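Epoxide hydrolase (Aspergillus niger, PDB 3G02) probably catalyses the hydrolysis of epoxides to diols with an alpha/beta hydrolase fold, here in a variant evolved for enantioselectivity. Local coordinates at residues Pro19-Ile24 / Arg81-Pro86; Leu95-Ala100 / Ser149-Thr154. The protein carries 9 engineered substitutions. One frame throughout, in Å; residues are numbered along the deposited sequence.

How the contacts relate
Contact 1 (19-24 with 81-86) and contact 2 (95-100 with 149-154) lie on the same side of the chain's centre, their centres about 14 Å apart, and follow one another in the sequence. They touch twice: Phe20 CD2 packs 3.6 Å from His98 CD2, and Pro86 O lies 3.7 Å from Ala100 CB. Strand 87-92, starting where contact 1 ends, lies next to strand 95-102 of contact 2; its Gln87 pairs with the backbone of Phe20 and bonds through OE1 to His98 NE2. Contact 1 ties the N-terminal loop to the end of helix 75-82; contact 2 fixes strand 95-102 to the loop after strand 143-148. Both lie away from the predicted catalytic residues Asp193, Tyr315 and His375.

Contact 1. Residues Pro19-Ile24 / Arg81-Pro86; sequences PFTVSI and RLNSFP
Leu82, in the last turn of helix 75-82, reaches Val22 through one methyl: CD1 lies 4.0 Å from CG2 of Val22 and almost as near its CG1, so it rests on both branches. Asn83, just past the helix, makes the polar half. Its OD1 takes the bond from Val22 N (2.8 Å, 157° at the hydrogen), while ND2 gives one to Val22 O at 2.9 Å. The amide thus pairs with the N-H and C=O of one residue, as a neighbouring strand would, tying the N-terminal loop to the chain leaving the helix, within the epoxide hydrolase N-terminal family region. Both bonds use in-plane lone pairs, which fixes the flip of the amide. The methyl of Thr21 crosses beside this group, CG2 3.5 Å from Asn83 ND2; it stands anti to the backbone N, with OG1 beside that N, so the methyl meets the amide. Arg81 O accepts from Ser84 N at 3.1 Å and also from Ser84 OG. A type I turn runs from Leu82 to Phe85. Phe85 packs on helix 126-135, Val22 also touches Glu79 of helix 75-82, and loop 19-24 lies against strand 87-92, where Phe20 pairs through its backbone with Gln87.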
ATOM      1  N   PRO A  19      -2.056 -37.035   9.173  1.00 15.13           N
ATOM      2  CA  PRO A  19      -1.636 -36.163  10.268  1.00 15.05           C
ATOM      3  C   PRO A  19      -0.511 -35.237   9.836  1.00 14.81           C
ATOM      4  O   PRO A  19       0.428 -35.664   9.163  1.00 14.78           O
ATOM      5  CB  PRO A  19      -1.123 -37.143  11.330  1.00 15.10           C
ATOM      6  CG  PRO A  19      -1.761 -38.439  10.997  1.00 15.40           C
ATOM      7  CD  PRO A  19      -1.892 -38.461   9.514  1.00 15.23           C
ATOM      8  N   PHE A  20      -0.623 -33.971  10.221  1.00 14.37           N
ATOM      9  CA  PHE A  20       0.346 -32.965   9.844  1.00 14.15           C
ATOM     10  C   PHE A  20       1.071 -32.461  11.084  1.00 13.91           C
ATOM     11  O   PHE A  20       0.454 -32.247  12.129  1.00 13.79           O
ATOM     12  CB  PHE A  20      -0.364 -31.812   9.124  1.00 14.15           C
ATOM     13  CG  PHE A  20       0.555 -30.717   8.665  1.00 14.17           C
ATOM     14  CD1 PHE A  20       1.268 -30.842   7.477  1.00 14.12           C
ATOM     15  CD2 PHE A  20       0.705 -29.556   9.415  1.00 14.25           C
ATOM     16  CE1 PHE A  20       2.119 -29.829   7.048  1.00 13.90           C
ATOM     17  CE2 PHE A  20       1.557 -28.540   8.994  1.00 13.37           C
ATOM     18  CZ  PHE A  20       2.261 -28.675   7.812  1.00 13.84           C
ATOM     19  N   THR A  21       2.382 -32.289  10.954  1.00 14.22           N
ATOM     20  CA  THR A  21       3.217 -31.760  12.020  1.00 14.60           C
ATOM     21  C   THR A  21       4.022 -30.592  11.468  1.00 14.32           C
ATOM     22  O   THR A  21       4.686 -30.717  10.433  1.00 14.49           O
ATOM     23  CB  THR A  21       4.176 -32.844  12.586  1.00 14.61           C
ATOM     24  OG1 THR A  21       3.418 -33.990  12.990  1.00 17.03           O
ATOM     25  CG2 THR A  21       4.965 -32.319  13.782  1.00 15.27           C
ATOM     26  N   VAL A  22       3.945 -29.453  12.147  1.00 14.01           N
ATOM     27  CA  VAL A  22       4.770 -28.301  11.793  1.00 14.20           C
ATOM     28  C   VAL A  22       6.208 -28.579  12.227  1.00 14.56           C
ATOM     29  O   VAL A  22       6.472 -28.846  13.399  1.00 14.39           O
ATOM     30  CB  VAL A  22       4.249 -26.991  12.432  1.00 13.93           C
ATOM     31  CG1 VAL A  22       5.106 -25.804  11.987  1.00 13.87           C
ATOM     32  CG2 VAL A  22       2.778 -26.760  12.075  1.00 14.04           C
ATOM     33  N   SER A  23       7.125 -28.532  11.264  1.00 15.09           N
ATOM     34  CA  SER A  23       8.530 -28.812  11.509  1.00 15.73           C
ATOM     35  C   SER A  23       9.387 -27.966  10.583  1.00 15.79           C
ATOM     36  O   SER A  23       9.901 -28.448   9.569  1.00 15.90           O
ATOM     37  CB  SER A  23       8.823 -30.306  11.316  1.00 15.77           C
ATOM     38  OG  SER A  23      10.154 -30.612  11.691  1.00 17.87           O
ATOM     39  N   ILE A  24       9.518 -26.688  10.934  1.00 15.84           N
ATOM     40  CA  ILE A  24      10.302 -25.743  10.147  1.00 16.00           C
ATOM     41  C   ILE A  24      11.788 -26.069  10.308  1.00 16.30           C
ATOM     42  O   ILE A  24      12.292 -26.109  11.431  1.00 15.85           O
ATOM     43  CB  ILE A  24      10.020 -24.269  10.566  1.00 15.98           C
ATOM     44  CG1 ILE A  24       8.519 -23.930  10.470  1.00 15.77           C
ATOM     45  CG2 ILE A  24      10.874 -23.290   9.751  1.00 15.82           C
ATOM     46  CD1 ILE A  24       7.903 -24.054   9.076  1.00 15.68           C
ATOM     47  N   ARG A  81       3.249 -25.533  20.395  1.00 14.07           N
ATOM     48  CA  ARG A  81       1.850 -25.182  20.631  1.00 14.52           C
ATOM     49  C   ARG A  81       0.986 -25.488  19.404  1.00 14.44           C
ATOM     50  O   ARG A  81      -0.115 -26.020  19.534  1.00 14.74           O
ATOM     51  CB  ARG A  81       1.713 -23.711  21.037  1.00 14.76           C
ATOM     52  CG  ARG A  81       0.303 -23.311  21.454  1.00 16.29           C
ATOM     53  CD  ARG A  81       0.294 -21.990  22.209  1.00 18.28           C
ATOM     54  NE  ARG A  81       0.494 -20.834  21.335  1.00 19.63           N
ATOM     55  CZ  ARG A  81      -0.474 -20.221  20.653  1.00 20.63           C
ATOM     56  NH1 ARG A  81      -1.728 -20.651  20.724  1.00 20.80           N
ATOM     57  NH2 ARG A  81      -0.185 -19.173  19.894  1.00 20.40           N
ATOM     58  N   LEU A  82       1.490 -25.161  18.216  1.00 14.32           N
ATOM     59  CA  LEU A  82       0.796 -25.515  16.975  1.00 14.29           C
ATOM     60  C   LEU A  82       0.505 -27.015  16.924  1.00 14.25           C
ATOM     61  O   LEU A  82      -0.611 -27.437  16.611  1.00 14.61           O
ATOM     62  CB  LEU A  82       1.613 -25.088  15.749  1.00 14.24           C
ATOM     63  CG  LEU A  82       1.846 -23.589  15.527  1.00 14.45           C
ATOM     64  CD1 LEU A  82       2.551 -23.358  14.203  1.00 14.70           C
ATOM     65  CD2 LEU A  82       0.537 -22.840  15.557  1.00 15.36           C
ATOM     66  N   ASN A  83       1.519 -27.804  17.272  1.00 14.02           N
ATOM     67  CA  ASN A  83       1.445 -29.260  17.202  1.00 14.16           C
ATOM     68  C   ASN A  83       0.715 -29.916  18.377  1.00 14.39           C
ATOM     69  O   ASN A  83       0.598 -31.144  18.427  1.00 14.79           O
ATOM     70  CB  ASN A  83       2.854 -29.835  17.039  1.00 13.66           C
ATOM     71  CG  ASN A  83       3.466 -29.501  15.689  1.00 13.15           C
ATOM     72  OD1 ASN A  83       2.757 -29.368  14.689  1.00 13.54           O
ATOM     73  ND2 ASN A  83       4.787 -29.367  15.655  1.00 12.29           N
ATOM     74  N   SER A  84       0.206 -29.095  19.296  1.00 14.82           N
ATOM     75  CA  SER A  84      -0.540 -29.592  20.455  1.00 15.32           C
ATOM     76  C   SER A  84      -1.980 -29.988  20.128  1.00 15.15           C
ATOM     77  O   SER A  84      -2.638 -30.642  20.937  1.00 16.15           O
ATOM     78  CB  SER A  84      -0.510 -28.577  21.607  1.00 15.37           C
ATOM     79  OG  SER A  84      -1.256 -27.411  21.304  1.00 17.46           O
ATOM     80  N   PHE A  85      -2.466 -29.586  18.954  1.00 14.40           N
ATOM     81  CA  PHE A  85      -3.808 -29.942  18.497  1.00 13.84           C
ATOM     82  C   PHE A  85      -3.719 -30.802  17.243  1.00 13.11           C
ATOM     83  O   PHE A  85      -2.729 -30.716  16.512  1.00 13.08           O
ATOM     84  CB  PHE A  85      -4.634 -28.682  18.211  1.00 14.38           C
ATOM     85  CG  PHE A  85      -5.087 -27.964  19.448  1.00 15.14           C
ATOM     86  CD1 PHE A  85      -6.310 -28.269  20.041  1.00 15.44           C
ATOM     87  CD2 PHE A  85      -4.287 -26.983  20.029  1.00 16.44           C
ATOM     88  CE1 PHE A  85      -6.727 -27.605  21.192  1.00 16.42           C
ATOM     89  CE2 PHE A  85      -4.699 -26.312  21.179  1.00 17.17           C
ATOM     90  CZ  PHE A  85      -5.920 -26.624  21.758  1.00 16.37           C
ATOM     91  N   PRO A  86      -4.743 -31.645  16.994  1.00 12.34           N
ATOM     92  CA  PRO A  86      -4.736 -32.439  15.762  1.00 12.06           C
ATOM     93  C   PRO A  86      -4.709 -31.543  14.527  1.00 11.78           C
ATOM     94  O   PRO A  86      -5.504 -30.608  14.426  1.00 11.98           O
ATOM     95  CB  PRO A  86      -6.062 -33.210  15.827  1.00 12.29           C
ATOM     96  CG  PRO A  86      -6.387 -33.266  17.291  1.00 12.21           C
ATOM     97  CD  PRO A  86      -5.932 -31.934  17.818  1.00 12.56           C
TER

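Contact 2. Residues Leu95-Ala100 / Ser149-Thr154; sequences LTIHFA and SLPGYT
His98 and Ser149 meet through two bonds, one from the backbone and one between side chains. The bond from Ser149 N to His98 O is 2.8 Å long and nearly straight at the hydrogen (171°), though the donor sits tilted from the carbonyl plane. The serine hydroxyl comes to the edge of the imidazole, OG 2.8 Å from ND1, and either atom could be the donor. With CG of His98 anti to its backbone N (chi1 164°), the ring swings its ND1 edge to face Ser149, whose CB and OG lie close to the ring plane. Toward the start of the strand the contact is apolar: CD1 of Ile97 touches Pro151 CG at 4.2 Å, the two side chains slanting across each other, and CD1 of Leu95 meets Pro151 CB at 4.3 Å.

Pro151 is placed by a type II turn from Leu150 to Tyr153, closed by Tyr153 N to Leu150 O at 3.0 Å, with Gly152 at positive phi. The histidine's NE2 bonds to Gln87 OE1, and the rings of Phe122 and Phe155 meet it edge-to-face. Ser156 OG bonds to both Ser149 O and His98 N, bridging the two backbones. Ser149 directly follows strand 143-148, so its N-H carries the antiparallel pairing with strand 95-102 one step past the strand end, in the sheet of the alpha/beta hydrolase fold. Strand 87-92 flanks strand 95-102 on its other side, while helix 167-180 packs against Ile97, Phe99, Leu150 and Pro151.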
ATOM      1  N   LEU A  95      -5.087 -28.776  -4.636  1.00 14.92           N
ATOM      2  CA  LEU A  95      -4.523 -27.935  -3.582  1.00 14.48           C
ATOM      3  C   LEU A  95      -4.377 -28.734  -2.301  1.00 13.73           C
ATOM      4  O   LEU A  95      -5.260 -29.519  -1.953  1.00 13.90           O
ATOM      5  CB  LEU A  95      -5.409 -26.712  -3.318  1.00 14.38           C
ATOM      6  CG  LEU A  95      -5.766 -25.782  -4.484  1.00 15.45           C
ATOM      7  CD1 LEU A  95      -6.691 -24.674  -4.016  1.00 16.85           C
ATOM      8  CD2 LEU A  95      -4.524 -25.203  -5.140  1.00 15.97           C
ATOM      9  N   THR A  96      -3.260 -28.541  -1.611  1.00 12.96           N
ATOM     10  CA  THR A  96      -3.082 -29.103  -0.278  1.00 12.64           C
ATOM     11  C   THR A  96      -3.840 -28.214   0.699  1.00 12.24           C
ATOM     12  O   THR A  96      -3.507 -27.039   0.860  1.00 12.35           O
ATOM     13  CB  THR A  96      -1.596 -29.178   0.107  1.00 12.87           C
ATOM     14  OG1 THR A  96      -0.910 -30.041  -0.812  1.00 13.81           O
ATOM     15  CG2 THR A  96      -1.423 -29.720   1.525  1.00 12.94           C
ATOM     16  N   ILE A  97      -4.875 -28.766   1.324  1.00 11.42           N
ATOM     17  CA  ILE A  97      -5.649 -28.016   2.307  1.00 10.85           C
ATOM     18  C   ILE A  97      -5.330 -28.515   3.704  1.00 10.59           C
ATOM     19  O   ILE A  97      -5.649 -29.649   4.063  1.00 10.76           O
ATOM     20  CB  ILE A  97      -7.175 -28.067   2.026  1.00 10.61           C
ATOM     21  CG1 ILE A  97      -7.484 -27.498   0.630  1.00 11.11           C
ATOM     22  CG2 ILE A  97      -7.966 -27.329   3.115  1.00 10.85           C
ATOM     23  CD1 ILE A  97      -6.946 -26.077   0.376  1.00 11.21           C
ATOM     24  N   HIS A  98      -4.673 -27.651   4.471  1.00 10.10           N
ATOM     25  CA  HIS A  98      -4.356 -27.891   5.865  1.00  9.61           C
ATOM     26  C   HIS A  98      -5.566 -27.556   6.742  1.00  9.51           C
ATOM     27  O   HIS A  98      -6.337 -26.639   6.436  1.00  9.57           O
ATOM     28  CB  HIS A  98      -3.142 -27.035   6.250  1.00  9.52           C
ATOM     29  CG  HIS A  98      -2.939 -26.888   7.723  1.00  9.36           C
ATOM     30  ND1 HIS A  98      -3.501 -25.864   8.453  1.00  9.34           N
ATOM     31  CD2 HIS A  98      -2.231 -27.635   8.601  1.00  9.58           C
ATOM     32  CE1 HIS A  98      -3.153 -25.992   9.722  1.00 10.58           C
ATOM     33  NE2 HIS A  98      -2.382 -27.058   9.839  1.00  9.49           N
ATOM     34  N   PHE A  99      -5.742 -28.310   7.823  1.00  9.70           N
ATOM     35  CA  PHE A  99      -6.751 -27.963   8.821  1.00  9.85           C
ATOM     36  C   PHE A  99      -6.384 -28.490  10.191  1.00  9.71           C
ATOM     37  O   PHE A  99      -5.744 -29.532  10.313  1.00  9.93           O
ATOM     38  CB  PHE A  99      -8.168 -28.421   8.415  1.00 10.23           C
ATOM     39  CG  PHE A  99      -8.311 -29.908   8.188  1.00 11.21           C
ATOM     40  CD1 PHE A  99      -8.013 -30.469   6.949  1.00 12.09           C
ATOM     41  CD2 PHE A  99      -8.793 -30.735   9.201  1.00 12.30           C
ATOM     42  CE1 PHE A  99      -8.164 -31.839   6.729  1.00 13.04           C
ATOM     43  CE2 PHE A  99      -8.942 -32.106   8.992  1.00 12.42           C
ATOM     44  CZ  PHE A  99      -8.633 -32.656   7.755  1.00 12.84           C
ATOM     45  N   ALA A 100      -6.763 -27.732  11.219  1.00  9.64           N
ATOM     46  CA  ALA A 100      -6.729 -28.209  12.591  1.00  9.94           C
ATOM     47  C   ALA A 100      -8.145 -28.650  12.933  1.00  9.83           C
ATOM     48  O   ALA A 100      -9.116 -28.185  12.330  1.00 10.00           O
ATOM     49  CB  ALA A 100      -6.275 -27.104  13.530  1.00  9.81           C
ATOM     50  N   SER A 149      -7.171 -24.003   6.979  1.00  8.79           N
ATOM     51  CA  SER A 149      -6.379 -22.926   6.420  1.00  8.44           C
ATOM     52  C   SER A 149      -6.928 -22.689   5.027  1.00  8.66           C
ATOM     53  O   SER A 149      -6.915 -23.590   4.179  1.00  8.76           O
ATOM     54  CB  SER A 149      -4.904 -23.305   6.360  1.00  8.52           C
ATOM     55  OG  SER A 149      -4.341 -23.360   7.659  1.00  8.06           O
ATOM     56  N   LEU A 150      -7.442 -21.490   4.792  1.00  8.54           N
ATOM     57  CA  LEU A 150      -7.998 -21.160   3.489  1.00  8.95           C
ATOM     58  C   LEU A 150      -6.898 -21.236   2.435  1.00  8.96           C
ATOM     59  O   LEU A 150      -5.722 -21.046   2.747  1.00  8.68           O
ATOM     60  CB  LEU A 150      -8.636 -19.763   3.506  1.00  9.22           C
ATOM     61  CG  LEU A 150      -9.893 -19.557   4.358  1.00 10.05           C
ATOM     62  CD1 LEU A 150     -10.312 -18.101   4.340  1.00 10.32           C
ATOM     63  CD2 LEU A 150     -11.054 -20.439   3.886  1.00 11.32           C
ATOM     64  N   PRO A 151      -7.272 -21.548   1.181  1.00  8.75           N
ATOM     65  CA  PRO A 151      -6.299 -21.516   0.089  1.00  8.58           C
ATOM     66  C   PRO A 151      -5.402 -20.278   0.157  1.00  8.21           C
ATOM     67  O   PRO A 151      -5.899 -19.155   0.331  1.00  7.72           O
ATOM     68  CB  PRO A 151      -7.187 -21.479  -1.149  1.00  8.90           C
ATOM     69  CG  PRO A 151      -8.384 -22.306  -0.744  1.00  8.83           C
ATOM     70  CD  PRO A 151      -8.608 -21.966   0.718  1.00  9.05           C
ATOM     71  N   GLY A 152      -4.095 -20.500   0.049  1.00  8.05           N
ATOM     72  CA  GLY A 152      -3.119 -19.415   0.069  1.00  7.94           C
ATOM     73  C   GLY A 152      -2.567 -19.029   1.433  1.00  7.93           C
ATOM     74  O   GLY A 152      -1.670 -18.191   1.511  1.00  8.37           O
ATOM     75  N   TYR A 153      -3.083 -19.632   2.506  1.00  7.95           N
ATOM     76  CA  TYR A 153      -2.619 -19.298   3.855  1.00  7.68           C
ATOM     77  C   TYR A 153      -1.857 -20.433   4.528  1.00  7.94           C
ATOM     78  O   TYR A 153      -2.298 -21.590   4.506  1.00  8.13           O
ATOM     79  CB  TYR A 153      -3.782 -18.969   4.774  1.00  7.72           C
ATOM     80  CG  TYR A 153      -4.573 -17.714   4.490  1.00  6.79           C
ATOM     81  CD1 TYR A 153      -5.617 -17.720   3.562  1.00  7.60           C
ATOM     82  CD2 TYR A 153      -4.333 -16.539   5.206  1.00  7.04           C
ATOM     83  CE1 TYR A 153      -6.389 -16.581   3.330  1.00  7.42           C
ATOM     84  CE2 TYR A 153      -5.097 -15.390   4.980  1.00  7.12           C
ATOM     85  CZ  TYR A 153      -6.121 -15.417   4.042  1.00  7.71           C
ATOM     86  OH  TYR A 153      -6.891 -14.293   3.825  1.00  8.45           O
ATOM     87  N   THR A 154      -0.754 -20.062   5.172  1.00  8.14           N
ATOM     88  CA  THR A 154       0.073 -20.957   5.983  1.00  8.65           C
ATOM     89  C   THR A 154       0.339 -22.307   5.308  1.00  9.12           C
ATOM     90  O   THR A 154       0.956 -22.345   4.240  1.00  9.10           O
ATOM     91  CB  THR A 154      -0.410 -21.057   7.477  1.00  8.61           C
ATOM     92  OG1 THR A 154      -1.603 -21.846   7.581  1.00  9.41           O
ATOM     93  CG2 THR A 154      -0.679 -19.663   8.052  1.00  9.15           C
TER